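Local coordinates for nucleoporin NUP170 (Chaetomium thermophilum, PDB 5HAX), which probably serves as a scaffold nucleoporin of the nuclear pore complex, joining an N-terminal beta-propeller-like domain to a helical C-terminal part, at residues 166-171 with 212-216. Residues are numbered along the deposited sequence; the frame is centred on the assembly and turned at random.
Sequences RMSVHR and RCGKI
Outer edge strands of two successive four-stranded antiparallel blades of the beta-propeller-like domain meet here, Val169 and Cys213 packing side against side between them. CG1 of Val169 lies 3.7 Å from SG of Cys213 and, at 3.2 Å, also presses on the Cys213 carbonyl O. The thiol stands anti to the backbone N (chi1 -176°), which carries it across to the valine; a small, weakly polar cysteine suits a buried position between the strands, and its CB also meets Met167 CB at 4.1 Å. Backbone bonds such as Val169 with Ile143 and Gly214 with Phe201 tie each strand into its own blade, while no backbone-to-backbone hydrogen bond joins the two segments, which meet through side chains and a bridging water. That water lies within hydrogen-bonding distance of Ser168 O (2.8 Å) and Cys213 O (3.1 Å). Val169 CG2 rests against Lys215 CB, the branched valine lying against the lysine's stem. Fully extended, Lys215 runs alongside Arg171 and gives NZ to Arg171 O at 2.7 Å, in the carbonyl plane on a lone pair, with a C=O...N angle of 123°. A methionine in its place lacks the ammonium and would probably leave the Arg171 carbonyl without this donor. At the opposite end Arg166 NH1 lies 4.1 Å from Arg212 NH2, like charges with guanidinium planes 72° apart; Arg166 NH2 forms a salt bridge to an acidic side chain of another protein's chain, while Arg212 NE bonds Gln204 O.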
loop_
_atom_site.group_PDB
_atom_site.type_symbol
_atom_site.label_atom_id
_atom_site.label_comp_id
_atom_site.label_asym_id
_atom_site.label_seq_id
_atom_site.Cartn_x
_atom_site.Cartn_y
_atom_site.Cartn_z
ATOM N N ARG A 166 7.620 -24.251 -23.325
ATOM C CA ARG A 166 7.696 -25.709 -23.284
ATOM C C ARG A 166 7.587 -26.253 -21.865
ATOM O O ARG A 166 7.860 -27.439 -21.640
ATOM C CB ARG A 166 8.986 -26.233 -23.934
ATOM C CG ARG A 166 9.257 -25.702 -25.334
ATOM C CD ARG A 166 10.533 -26.311 -25.895
ATOM N NE ARG A 166 11.081 -25.541 -27.009
ATOM C CZ ARG A 166 12.335 -25.637 -27.439
ATOM N NH1 ARG A 166 13.186 -26.467 -26.847
ATOM N NH2 ARG A 166 12.746 -24.897 -28.461
ATOM N N MET A 167 7.194 -25.419 -20.904
ATOM C CA MET A 167 7.089 -25.809 -19.504
ATOM C C MET A 167 5.631 -26.113 -19.180
ATOM O O MET A 167 4.776 -25.224 -19.253
ATOM C CB MET A 167 7.620 -24.702 -18.594
ATOM C CG MET A 167 9.103 -24.416 -18.758
ATOM S SD MET A 167 9.647 -22.998 -17.786
ATOM C CE MET A 167 11.401 -22.989 -18.149
ATOM N N SER A 168 5.353 -27.365 -18.825
ATOM C CA SER A 168 4.005 -27.775 -18.457
ATOM C C SER A 168 4.082 -29.121 -17.754
ATOM O O SER A 168 5.041 -29.878 -17.926
ATOM C CB SER A 168 3.086 -27.860 -19.680
ATOM O OG SER A 168 3.431 -28.963 -20.497
ATOM N N VAL A 169 3.055 -29.407 -16.955
ATOM C CA VAL A 169 2.957 -30.662 -16.220
ATOM C C VAL A 169 1.499 -31.091 -16.171
ATOM O O VAL A 169 0.587 -30.261 -16.108
ATOM C CB VAL A 169 3.522 -30.550 -14.787
ATOM C CG1 VAL A 169 5.041 -30.600 -14.803
ATOM C CG2 VAL A 169 3.019 -29.285 -14.105
ATOM N N HIS A 170 1.287 -32.404 -16.206
ATOM C CA HIS A 170 -0.053 -32.945 -16.045
ATOM C C HIS A 170 -0.575 -32.628 -14.650
ATOM O O HIS A 170 0.155 -32.716 -13.659
ATOM C CB HIS A 170 -0.043 -34.454 -16.288
ATOM C CG HIS A 170 0.328 -34.830 -17.688
ATOM N ND1 HIS A 170 1.145 -35.900 -17.984
ATOM C CD2 HIS A 170 -0.007 -34.275 -18.877
ATOM C CE1 HIS A 170 1.297 -35.988 -19.293
ATOM N NE2 HIS A 170 0.607 -35.014 -19.858
ATOM N N ARG A 171 -1.849 -32.239 -14.582
ATOM C CA ARG A 171 -2.423 -31.787 -13.320
ATOM C C ARG A 171 -2.494 -32.922 -12.310
ATOM O O ARG A 171 -1.967 -32.816 -11.197
ATOM C CB ARG A 171 -3.819 -31.208 -13.556
ATOM C CG ARG A 171 -4.397 -30.503 -12.339
ATOM C CD ARG A 171 -5.902 -30.352 -12.438
ATOM N NE ARG A 171 -6.598 -31.619 -12.224
ATOM C CZ ARG A 171 -7.918 -31.744 -12.151
ATOM N NH1 ARG A 171 -8.696 -30.676 -12.273
ATOM N NH2 ARG A 171 -8.463 -32.936 -11.952
ATOM N N ARG A 212 12.209 -30.167 -17.596
ATOM C CA ARG A 212 12.290 -28.731 -17.354
ATOM C C ARG A 212 11.245 -28.243 -16.361
ATOM O O ARG A 212 11.412 -27.155 -15.801
ATOM C CB ARG A 212 12.119 -27.957 -18.662
ATOM C CG ARG A 212 13.412 -27.598 -19.367
ATOM C CD ARG A 212 13.241 -26.305 -20.151
ATOM N NE ARG A 212 14.399 -26.003 -20.987
ATOM C CZ ARG A 212 14.536 -26.381 -22.254
ATOM N NH1 ARG A 212 15.632 -26.053 -22.925
ATOM N NH2 ARG A 212 13.586 -27.085 -22.855
ATOM N N CYS A 213 10.173 -29.003 -16.141
ATOM C CA CYS A 213 9.071 -28.562 -15.296
ATOM C C CYS A 213 8.518 -29.751 -14.528
ATOM O O CYS A 213 8.227 -30.793 -15.121
ATOM C CB CYS A 213 7.962 -27.911 -16.132
ATOM S SG CYS A 213 6.604 -27.221 -15.155
ATOM N N GLY A 214 8.369 -29.586 -13.209
ATOM C CA GLY A 214 7.890 -30.654 -12.359
ATOM C C GLY A 214 6.858 -30.151 -11.368
ATOM O O GLY A 214 6.666 -28.945 -11.191
ATOM N N LYS A 215 6.199 -31.109 -10.719
ATOM C CA LYS A 215 5.135 -30.837 -9.764
ATOM C C LYS A 215 5.226 -31.846 -8.630
ATOM O O LYS A 215 5.475 -33.031 -8.869
ATOM C CB LYS A 215 3.761 -30.920 -10.439
ATOM C CG LYS A 215 2.587 -30.597 -9.537
ATOM C CD LYS A 215 1.279 -30.676 -10.305
ATOM C CE LYS A 215 0.087 -30.373 -9.412
ATOM N NZ LYS A 215 -1.195 -30.432 -10.164
ATOM N N ILE A 216 5.031 -31.379 -7.394
ATOM C CA ILE A 216 5.056 -32.259 -6.231
ATOM C C ILE A 216 3.965 -31.846 -5.252
ATOM O O ILE A 216 3.590 -30.673 -5.159
ATOM C CB ILE A 216 6.439 -32.264 -5.529
ATOM C CG1 ILE A 216 6.647 -30.991 -4.699
ATOM C CG2 ILE A 216 7.550 -32.448 -6.559
ATOM C CD1 ILE A 216 7.962 -30.973 -3.933
HETATM O O HOH W 1 6.903 -31.976 -17.615
#